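Local coordinates for uncharacterized protein Cgl0159 (Corynebacterium glutamicum, PDB 3FOK) that is of unknown function but folds as a TIM barrel, a scaffold of many enzymes, in the Cgl0159-like family, and assembles from several copies of one chain, at residues Glu12-Met17 with Ala99-Leu104; Glu63-Asn68 with Leu276-Asp281; Ala67-Leu72 with Pro92-Asp97; Ser122-Asp127 with Gly191-Asp196. All blocks are in the same frame, centred on the assembly; numbering follows the deposited sequence.

Interaction 1 (Glu12-Met17 with Ala99-Leu104); sequences EALRRM and AALGLL
Leu14 and Ala100 carry most of this contact between helix 8-20 and the C-terminal end of helix 92-100, with Leu101 and Met17 adding the rest. The isobutyl group of Leu14 reaches across with its CG anti to the backbone N (chi1 167°), and its two methyls divide the work. CD1 rests on the methyl of Ala100, with Leu14 CD1 to Ala100 CB at 3.6 Å. CD2 meets the branch of Leu101, with Leu14 CD2 to Leu101 CD1 at 3.5 Å. Leu101 CD1 also lies 3.5 Å from Leu14 CB, so this one methyl sits against the side of the leucine from its root to its end. One turn further along, with chi1 and chi2 extended (-170°, -168°), the selenomethionine Met17 brings its selenium to the same alanine methyl, Met17 SE to Ala100 CB being 3.9 Å. Ala100 CB is thus touched by both Leu14 and Met17, and no hydrogen bond crosses between the segments. Glu12, Arg15 and Arg16 point away from this interface: Glu12 bridges Arg15 and Arg16, and Arg15 NH1 bonds Tyr70 OH. Leu14 also packs on Thr237 of the second subunit. Just past the touching residues, Gly102, with its positive phi and bonds back into the last turn, makes a Schellman motif. Between these segments the packing is apolar, an N-terminal helix against the end of a helix that follows a barrel strand.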
# COMPACT_ATOMS: atom_id res chain seq x y z
N GLU A 12 -7.17 -23.98 35.35
CA GLU A 12 -5.83 -23.77 35.86
C GLU A 12 -4.85 -24.35 34.85
O GLU A 12 -3.79 -23.78 34.60
CB GLU A 12 -5.64 -24.45 37.22
CG GLU A 12 -4.26 -24.22 37.80
CD GLU A 12 -3.97 -22.75 38.02
OE1 GLU A 12 -2.78 -22.37 38.07
OE2 GLU A 12 -4.94 -21.96 38.16
N ALA A 13 -5.21 -25.49 34.26
CA ALA A 13 -4.37 -26.15 33.27
C ALA A 13 -4.28 -25.32 31.99
O ALA A 13 -3.21 -25.20 31.40
CB ALA A 13 -4.92 -27.54 32.97
N LEU A 14 -5.41 -24.75 31.57
CA LEU A 14 -5.46 -23.92 30.36
C LEU A 14 -4.57 -22.70 30.51
O LEU A 14 -3.70 -22.45 29.68
CB LEU A 14 -6.90 -23.47 30.08
CG LEU A 14 -7.18 -22.35 29.06
CD1 LEU A 14 -6.67 -22.72 27.68
CD2 LEU A 14 -8.68 -22.09 29.01
N ARG A 15 -4.78 -21.93 31.58
CA ARG A 15 -3.96 -20.75 31.83
C ARG A 15 -2.51 -21.17 31.92
O ARG A 15 -1.63 -20.58 31.30
CB ARG A 15 -4.34 -20.09 33.17
CG ARG A 15 -5.62 -19.30 33.18
CD ARG A 15 -5.67 -18.45 34.45
NE ARG A 15 -5.71 -19.26 35.67
CZ ARG A 15 -6.83 -19.66 36.26
NH1 ARG A 15 -8.01 -19.32 35.76
NH2 ARG A 15 -6.78 -20.40 37.36
N ARG A 16 -2.29 -22.21 32.71
CA ARG A 16 -0.96 -22.74 32.94
C ARG A 16 -0.35 -23.28 31.65
O ARG A 16 0.87 -23.31 31.50
CB ARG A 16 -1.03 -23.84 33.99
CG ARG A 16 0.31 -24.30 34.50
CD ARG A 16 0.14 -25.17 35.74
NE ARG A 16 -0.39 -24.42 36.88
CZ ARG A 16 -0.27 -24.81 38.14
NH1 ARG A 16 0.37 -25.95 38.42
NH2 ARG A 16 -0.77 -24.08 39.13
N MSE A 17 -1.19 -23.68 30.70
CA MSE A 17 -0.68 -24.20 29.44
C MSE A 17 -0.17 -23.06 28.57
O MSE A 17 0.98 -23.08 28.12
CB MSE A 17 -1.76 -24.97 28.69
CG MSE A 17 -1.21 -25.73 27.49
SE MSE A 17 -2.56 -26.42 26.29
CE MSE A 17 -3.27 -27.85 27.39
N ALA A 99 -10.02 -25.41 22.17
CA ALA A 99 -9.22 -26.50 21.63
C ALA A 99 -8.32 -27.06 22.72
O ALA A 99 -8.19 -28.28 22.88
CB ALA A 99 -8.39 -26.01 20.45
N ALA A 100 -7.70 -26.16 23.48
CA ALA A 100 -6.80 -26.55 24.56
C ALA A 100 -7.57 -27.37 25.60
O ALA A 100 -7.05 -28.34 26.14
CB ALA A 100 -6.19 -25.32 25.20
N LEU A 101 -8.81 -26.96 25.87
CA LEU A 101 -9.66 -27.66 26.84
C LEU A 101 -10.12 -29.01 26.29
O LEU A 101 -10.72 -29.80 27.01
CB LEU A 101 -10.90 -26.83 27.18
CG LEU A 101 -10.88 -25.64 28.14
CD1 LEU A 101 -9.52 -25.48 28.79
CD2 LEU A 101 -11.27 -24.38 27.37
N GLY A 102 -9.85 -29.25 25.01
CA GLY A 102 -10.24 -30.50 24.39
C GLY A 102 -11.73 -30.66 24.13
O GLY A 102 -12.24 -31.77 24.14
N LEU A 103 -12.42 -29.56 23.86
CA LEU A 103 -13.86 -29.60 23.60
C LEU A 103 -14.24 -29.53 22.12
O LEU A 103 -15.42 -29.35 21.80
CB LEU A 103 -14.55 -28.45 24.34
CG LEU A 103 -14.19 -28.25 25.81
CD1 LEU A 103 -14.88 -27.00 26.34
CD2 LEU A 103 -14.61 -29.47 26.62
N LEU A 104 -13.27 -29.68 21.23
CA LEU A 104 -13.56 -29.57 19.80
C LEU A 104 -13.43 -30.84 18.95
O LEU A 104 -13.19 -30.74 17.74
CB LEU A 104 -12.71 -28.45 19.19
CG LEU A 104 -13.21 -27.01 19.34
CD1 LEU A 104 -13.85 -26.79 20.69
CD2 LEU A 104 -12.04 -26.05 19.14

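Interaction 2 (Glu63-Asn68 with Leu276-Asp281); sequences ETAMAN and LLYPQD
Apolar and aromatic packing dominates, with the ring of Tyr278 lying against Ala65 and the selenomethionine Met66. Met66 CG comes up to the outer part of the ring, 3.5 Å from Tyr278 CE2. Its chain then turns at chi3 (94°) to bring the terminal methyl near the same carbon, with Met66 CE to Tyr278 CE2 at 3.9 Å. Met66 SE stands 5.2 Å from the centroid of the Tyr278 ring and 48° off the ring normal, an oblique Met-aromatic contact. On the other ortho carbon of the phenol, Tyr278 CE1 lies 3.9 Å from Ala65 CA, so the backbone itself forms part of the surface that receives the ring.

The polar part gathers at the phenol oxygen. A water in the plane of the ring, at its edge, joins the segments: it donates to Asn68 O at 3.1 Å and is hydrogen-bonded to Tyr278 OH at 3.1 Å. Met66 N also lies close, 3.2 Å from Tyr278 OH.

Both segments are loops that follow barrel strands: 63-68 comes after strand 44-48, and strand 267-272, its parallel neighbour, precedes the loop 276-281. Tyr278 also packs on Leu72 and Arg75 of helix 69-81, while Pro279 turns to helix 284-295.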
# COMPACT_ATOMS: atom_id res chain seq x y z
N GLU A 63 -21.87 -3.86 29.81
CA GLU A 63 -20.60 -4.34 30.36
C GLU A 63 -20.55 -5.85 30.47
O GLU A 63 -20.01 -6.52 29.60
CB GLU A 63 -20.33 -3.69 31.72
CG GLU A 63 -21.49 -3.71 32.71
CD GLU A 63 -21.13 -3.06 34.03
OE1 GLU A 63 -20.25 -3.60 34.74
OE2 GLU A 63 -21.72 -2.01 34.37
N THR A 64 -21.11 -6.39 31.55
CA THR A 64 -21.11 -7.84 31.74
C THR A 64 -21.62 -8.53 30.47
O THR A 64 -21.87 -7.88 29.46
CB THR A 64 -22.00 -8.21 32.93
N ALA A 65 -21.77 -9.84 30.54
CA ALA A 65 -22.22 -10.61 29.39
C ALA A 65 -21.08 -10.56 28.38
O ALA A 65 -20.84 -9.54 27.75
CB ALA A 65 -23.48 -9.99 28.79
N MSE A 66 -20.37 -11.68 28.26
CA MSE A 66 -19.25 -11.80 27.34
C MSE A 66 -17.98 -11.16 27.89
O MSE A 66 -16.87 -11.53 27.51
CB MSE A 66 -19.60 -11.21 25.97
CG MSE A 66 -20.93 -11.75 25.43
SE MSE A 66 -21.13 -11.72 23.50
CE MSE A 66 -20.52 -13.52 23.13
N ALA A 67 -18.14 -10.20 28.80
CA ALA A 67 -16.98 -9.54 29.41
C ALA A 67 -16.18 -10.56 30.20
O ALA A 67 -14.95 -10.53 30.21
CB ALA A 67 -17.44 -8.41 30.33
N ASN A 68 -16.88 -11.48 30.85
CA ASN A 68 -16.23 -12.53 31.63
C ASN A 68 -15.94 -13.69 30.69
O ASN A 68 -16.84 -14.45 30.33
CB ASN A 68 -17.15 -12.97 32.78
CG ASN A 68 -16.50 -14.02 33.66
OD1 ASN A 68 -16.77 -14.08 34.87
ND2 ASN A 68 -15.66 -14.87 33.07
N LEU A 276 -28.63 -17.73 21.96
CA LEU A 276 -28.49 -19.07 22.53
C LEU A 276 -27.62 -19.08 23.79
O LEU A 276 -27.88 -19.85 24.72
CB LEU A 276 -27.93 -20.02 21.47
CG LEU A 276 -28.78 -20.04 20.19
CD1 LEU A 276 -28.11 -20.90 19.14
CD2 LEU A 276 -30.18 -20.56 20.51
N LEU A 277 -26.58 -18.25 23.80
CA LEU A 277 -25.71 -18.11 24.97
C LEU A 277 -26.31 -16.85 25.58
O LEU A 277 -26.70 -15.96 24.84
CB LEU A 277 -24.28 -17.82 24.55
CG LEU A 277 -23.57 -18.71 23.53
CD1 LEU A 277 -22.35 -17.99 23.00
CD2 LEU A 277 -23.18 -20.04 24.17
N TYR A 278 -26.39 -16.76 26.90
CA TYR A 278 -26.98 -15.56 27.51
C TYR A 278 -28.44 -15.39 27.11
O TYR A 278 -28.82 -14.35 26.57
CB TYR A 278 -26.22 -14.30 27.07
CG TYR A 278 -24.73 -14.39 27.20
CD1 TYR A 278 -24.10 -14.29 28.44
CD2 TYR A 278 -23.94 -14.61 26.07
CE1 TYR A 278 -22.72 -14.40 28.55
CE2 TYR A 278 -22.56 -14.73 26.17
CZ TYR A 278 -21.96 -14.63 27.42
OH TYR A 278 -20.60 -14.76 27.52
N PRO A 279 -29.27 -16.42 27.32
CA PRO A 279 -30.68 -16.24 26.94
C PRO A 279 -31.29 -15.21 27.89
O PRO A 279 -30.66 -14.84 28.88
CB PRO A 279 -31.27 -17.63 27.12
CG PRO A 279 -30.10 -18.53 26.88
CD PRO A 279 -29.00 -17.83 27.63
N GLN A 280 -32.50 -14.75 27.60
CA GLN A 280 -33.17 -13.77 28.43
C GLN A 280 -33.34 -14.28 29.86
O GLN A 280 -33.35 -13.51 30.82
CB GLN A 280 -34.54 -13.42 27.82
CG GLN A 280 -35.19 -12.17 28.38
CD GLN A 280 -36.02 -11.45 27.33
OE1 GLN A 280 -36.74 -10.50 27.62
NE2 GLN A 280 -35.92 -11.91 26.08
N ASP A 281 -33.46 -15.60 30.00
CA ASP A 281 -33.60 -16.24 31.30
C ASP A 281 -32.30 -16.97 31.61
O ASP A 281 -31.30 -16.78 30.92
CB ASP A 281 -34.77 -17.23 31.27
CG ASP A 281 -34.58 -18.31 30.23
OD1 ASP A 281 -35.50 -19.14 30.06
OD2 ASP A 281 -33.51 -18.34 29.59
O HOH W 1 -19.94 -14.21 30.47

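Interaction 3 (Ala67-Leu72 with Pro92-Asp97); sequences ANRYEL and PDIIDD
Arg69 lays one face of its guanidinium group over the end methyl of Ile94, with Arg69 NE to Ile94 CD1 at 3.1 Å and Arg69 CZ to Ile94 CD1 at 3.5 Å. From its place in the first turn of helix 69-81 the arginine starts with CG anti to the backbone N (chi1 -179°) and then bends at chi2 and chi3, which carries its head to the beginning of helix 92-100. There the edge of the guanidinium group meets Asp93 in a salt bridge. The bond from Arg69 NH2 to Asp93 OD2 is 2.9 Å long and nearly straight at 169°, and the acceptor lies almost in the guanidinium plane. The two flat groups are nevertheless turned 47° against each other, and only one carboxylate oxygen is used; Asp93 OD1 is bonded to Thr91 OG1 instead. Leu72, one turn after Arg69, adds a smaller apolar touch with Leu72 CD1 to Ile94 CD1 at 3.8 Å, so the isoleucine methyl sits against both an arginine and a leucine. Arg69 also packs on Pro52 and on Ser235 of the second subunit. All four touching residues are buried, and Asp97 OD2 stands 4.9 Å from Arg69 NE, near without touching. Burial would probably strengthen the attraction between Arg69 and Asp93; Thr91 helps fix how the carboxylate is turned, while the salt bridge links the two successive helices.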
# COMPACT_ATOMS: atom_id res chain seq x y z
N ALA A 67 -18.14 -10.20 28.80
CA ALA A 67 -16.98 -9.54 29.41
C ALA A 67 -16.18 -10.56 30.20
O ALA A 67 -14.95 -10.53 30.21
CB ALA A 67 -17.44 -8.41 30.33
N ASN A 68 -16.88 -11.48 30.85
CA ASN A 68 -16.23 -12.53 31.63
C ASN A 68 -15.94 -13.69 30.69
O ASN A 68 -16.84 -14.45 30.33
CB ASN A 68 -17.15 -12.97 32.78
CG ASN A 68 -16.50 -14.02 33.66
OD1 ASN A 68 -16.77 -14.08 34.87
ND2 ASN A 68 -15.66 -14.87 33.07
N ARG A 69 -14.68 -13.82 30.30
CA ARG A 69 -14.27 -14.88 29.38
C ARG A 69 -14.45 -16.29 29.94
O ARG A 69 -14.74 -17.22 29.18
CB ARG A 69 -12.81 -14.65 28.96
CG ARG A 69 -12.28 -15.69 27.97
CD ARG A 69 -13.06 -15.71 26.65
NE ARG A 69 -12.46 -14.87 25.61
CZ ARG A 69 -12.89 -13.66 25.28
NH1 ARG A 69 -13.92 -13.11 25.91
NH2 ARG A 69 -12.29 -12.99 24.31
N TYR A 70 -14.29 -16.45 31.25
CA TYR A 70 -14.45 -17.77 31.85
C TYR A 70 -15.89 -18.25 31.75
O TYR A 70 -16.14 -19.43 31.48
CB TYR A 70 -13.99 -17.75 33.30
CG TYR A 70 -12.48 -17.63 33.43
CD1 TYR A 70 -11.67 -18.76 33.32
CD2 TYR A 70 -11.88 -16.39 33.61
CE1 TYR A 70 -10.28 -18.64 33.39
CE2 TYR A 70 -10.50 -16.26 33.67
CZ TYR A 70 -9.70 -17.39 33.56
OH TYR A 70 -8.34 -17.26 33.62
N GLU A 71 -16.84 -17.34 31.94
CA GLU A 71 -18.25 -17.72 31.85
C GLU A 71 -18.60 -17.93 30.38
O GLU A 71 -19.41 -18.79 30.06
CB GLU A 71 -19.16 -16.63 32.42
CG GLU A 71 -18.86 -16.25 33.85
CD GLU A 71 -19.99 -15.44 34.47
OE1 GLU A 71 -20.69 -14.72 33.72
OE2 GLU A 71 -20.17 -15.51 35.71
N LEU A 72 -18.00 -17.14 29.51
CA LEU A 72 -18.26 -17.26 28.08
C LEU A 72 -17.87 -18.67 27.66
O LEU A 72 -18.63 -19.35 26.97
CB LEU A 72 -17.43 -16.25 27.29
CG LEU A 72 -17.93 -15.83 25.90
CD1 LEU A 72 -16.78 -15.18 25.13
CD2 LEU A 72 -18.46 -17.02 25.12
N PRO A 92 -9.52 -16.44 16.90
CA PRO A 92 -8.47 -17.35 17.37
C PRO A 92 -8.32 -17.56 18.88
O PRO A 92 -8.03 -18.67 19.33
CB PRO A 92 -7.20 -16.78 16.74
CG PRO A 92 -7.71 -16.18 15.47
CD PRO A 92 -8.98 -15.48 15.92
N ASP A 93 -8.50 -16.50 19.67
CA ASP A 93 -8.34 -16.63 21.12
C ASP A 93 -9.42 -17.50 21.77
O ASP A 93 -9.17 -18.16 22.78
CB ASP A 93 -8.34 -15.25 21.78
CG ASP A 93 -9.67 -14.53 21.62
OD1 ASP A 93 -10.07 -14.25 20.46
OD2 ASP A 93 -10.32 -14.25 22.65
N ILE A 94 -10.62 -17.50 21.19
CA ILE A 94 -11.73 -18.30 21.69
C ILE A 94 -11.55 -19.76 21.28
O ILE A 94 -11.74 -20.67 22.09
CB ILE A 94 -13.09 -17.78 21.15
CG1 ILE A 94 -13.38 -16.38 21.70
CG2 ILE A 94 -14.22 -18.74 21.53
CD1 ILE A 94 -13.70 -16.35 23.19
N ILE A 95 -11.19 -19.97 20.02
CA ILE A 95 -11.00 -21.33 19.52
C ILE A 95 -9.83 -22.04 20.19
O ILE A 95 -9.95 -23.22 20.54
CB ILE A 95 -10.83 -21.33 17.99
CG1 ILE A 95 -12.09 -20.78 17.33
CG2 ILE A 95 -10.55 -22.74 17.50
CD1 ILE A 95 -13.37 -21.50 17.74
N ASP A 96 -8.71 -21.35 20.37
CA ASP A 96 -7.56 -21.98 21.01
C ASP A 96 -7.92 -22.48 22.41
O ASP A 96 -7.61 -23.62 22.75
CB ASP A 96 -6.36 -21.03 21.08
CG ASP A 96 -5.80 -20.68 19.70
OD1 ASP A 96 -5.89 -21.53 18.78
OD2 ASP A 96 -5.26 -19.57 19.53
N ASP A 97 -8.59 -21.65 23.21
CA ASP A 97 -8.97 -22.10 24.55
C ASP A 97 -9.80 -23.37 24.44
O ASP A 97 -9.43 -24.41 24.99
CB ASP A 97 -9.75 -21.02 25.30
CG ASP A 97 -8.88 -19.84 25.71
OD1 ASP A 97 -7.67 -20.04 25.92
OD2 ASP A 97 -9.42 -18.72 25.83

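Interaction 4 (Ser122-Asp127 with Gly191-Asp196); sequences SFEMDD and GKVVND
A buried glutamate lies along a valine from CG to its carboxylate: the side chains of Glu124 and Val193 run past each other in opposite directions, with Glu124 CG to Val193 CG2 at 3.6 Å and Glu124 CD to Val193 CG2 at 3.7 Å. Glu124 starts with CG between its backbone N and carbonyl carbon (chi1 79°) and is extended beyond, which lays it alongside the valine. The other methyl of Val193 is met by the selenomethionine Met125, whose chain bends at chi2 (-43°) to set Met125 SE 4.0 Å from Val193 CG1. Val193 therefore touches two consecutive residues, one with each methyl. Both belong to the type I turn from Phe123 to Asp126, closed by the bond of Asp126 N to Phe123 O at 3.0 Å. No direct hydrogen bond crosses, but a water donates to Glu124 OE2 at 3.1 Å and, weakly, to Gly191 O at 3.4 Å. Val193 packs also on Ser186 and Trp188 of strand 179-189, with which its own strand pairs antiparallel. The carboxylate has further partners elsewhere: Arg54 and Arg150 grip Glu124 OE1 in salt bridges, and Gly120 N joins the water at OE2. Several bonds thus fix the carboxylate in place, while Val193 supplies only apolar packing against CG and one of its oxygens.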
# COMPACT_ATOMS: atom_id res chain seq x y z
N SER A 122 -15.53 5.47 14.90
CA SER A 122 -15.84 6.37 13.80
C SER A 122 -15.45 5.65 12.51
O SER A 122 -15.92 5.98 11.42
CB SER A 122 -15.05 7.67 13.93
OG SER A 122 -13.65 7.42 13.84
N PHE A 123 -14.59 4.65 12.67
CA PHE A 123 -14.09 3.87 11.55
C PHE A 123 -14.65 2.45 11.49
O PHE A 123 -14.02 1.59 10.87
CB PHE A 123 -12.56 3.79 11.64
CG PHE A 123 -12.05 3.19 12.93
CD1 PHE A 123 -12.02 1.81 13.12
CD2 PHE A 123 -11.62 4.01 13.97
CE1 PHE A 123 -11.58 1.26 14.32
CE2 PHE A 123 -11.18 3.47 15.18
CZ PHE A 123 -11.15 2.09 15.35
N GLU A 124 -15.81 2.18 12.08
CA GLU A 124 -16.27 0.80 12.04
C GLU A 124 -16.76 0.27 10.70
O GLU A 124 -17.06 -0.92 10.58
CB GLU A 124 -17.28 0.49 13.17
CG GLU A 124 -18.73 0.92 13.00
CD GLU A 124 -19.58 0.41 14.16
OE1 GLU A 124 -19.79 -0.82 14.26
OE2 GLU A 124 -20.02 1.23 15.00
N MSE A 125 -16.84 1.12 9.68
CA MSE A 125 -17.25 0.64 8.37
C MSE A 125 -15.99 0.11 7.67
O MSE A 125 -16.06 -0.63 6.70
CB MSE A 125 -17.89 1.74 7.53
CG MSE A 125 -19.29 2.13 7.99
SE MSE A 125 -20.41 0.60 8.43
CE MSE A 125 -20.40 -0.32 6.72
N ASP A 126 -14.83 0.51 8.20
CA ASP A 126 -13.53 0.10 7.69
C ASP A 126 -13.13 -1.14 8.49
O ASP A 126 -12.16 -1.14 9.24
CB ASP A 126 -12.52 1.24 7.87
CG ASP A 126 -11.12 0.87 7.44
OD1 ASP A 126 -10.95 0.04 6.53
OD2 ASP A 126 -10.17 1.44 8.02
N ASP A 127 -13.91 -2.21 8.30
CA ASP A 127 -13.75 -3.49 8.99
C ASP A 127 -12.55 -4.30 8.52
O ASP A 127 -12.71 -5.29 7.80
CB ASP A 127 -15.02 -4.32 8.79
CG ASP A 127 -15.43 -5.06 10.05
OD1 ASP A 127 -14.54 -5.50 10.80
OD2 ASP A 127 -16.65 -5.21 10.26
N GLY A 191 -25.22 9.25 14.48
CA GLY A 191 -23.87 8.91 14.88
C GLY A 191 -23.61 7.45 15.19
O GLY A 191 -22.55 7.10 15.71
N LYS A 192 -24.57 6.58 14.88
CA LYS A 192 -24.40 5.15 15.13
C LYS A 192 -24.70 4.36 13.86
O LYS A 192 -25.46 4.80 13.01
CB LYS A 192 -25.31 4.69 16.26
CG LYS A 192 -25.13 5.44 17.57
CD LYS A 192 -25.99 4.84 18.67
CE LYS A 192 -26.06 5.76 19.88
NZ LYS A 192 -26.75 7.05 19.55
N VAL A 193 -24.10 3.18 13.75
CA VAL A 193 -24.32 2.32 12.60
C VAL A 193 -25.52 1.41 12.83
O VAL A 193 -25.55 0.66 13.81
CB VAL A 193 -23.08 1.43 12.33
CG1 VAL A 193 -23.37 0.47 11.18
CG2 VAL A 193 -21.88 2.30 12.01
N VAL A 194 -26.51 1.49 11.94
CA VAL A 194 -27.68 0.63 12.06
C VAL A 194 -27.85 -0.16 10.77
O VAL A 194 -27.85 0.40 9.68
CB VAL A 194 -28.98 1.45 12.32
CG1 VAL A 194 -28.85 2.26 13.59
CG2 VAL A 194 -29.27 2.37 11.14
N ASN A 195 -27.96 -1.48 10.90
CA ASN A 195 -28.14 -2.33 9.73
C ASN A 195 -29.57 -2.20 9.25
O ASN A 195 -30.50 -2.18 10.05
CB ASN A 195 -27.83 -3.79 10.06
CG ASN A 195 -26.42 -3.98 10.60
OD1 ASN A 195 -25.48 -3.29 10.19
ND2 ASN A 195 -26.26 -4.93 11.52
N ASP A 196 -29.75 -2.11 7.93
CA ASP A 196 -31.08 -1.99 7.35
C ASP A 196 -31.65 -3.39 7.18
O ASP A 196 -31.23 -4.13 6.28
CB ASP A 196 -31.00 -1.30 5.99
CG ASP A 196 -32.36 -1.01 5.40
OD1 ASP A 196 -33.31 -1.77 5.68
OD2 ASP A 196 -32.48 -0.03 4.64
O HOH W 2 -20.87 4.09 15.78

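Interactions 1 and 3 share helix 92-100: its C-terminal end takes the apolar packing of interaction 1, its start the buried salt bridge of interaction 3, and the two contacts touch. Interactions 2 and 3 start from the same part of the chain and also touch, so loop packing runs on into helix packing there. Interaction 4 stands apart, its centre about 25 Å from that of interaction 3 and 35 Å from that of interaction 1. Interactions 3 and 4 are buried and hold charge; 1 and 2 are partly buried and mainly apolar. Waters join the segments in interactions 2 (loop with loop) and 4 (loop with strand, weakly at Gly191), and all four touch the second subunit.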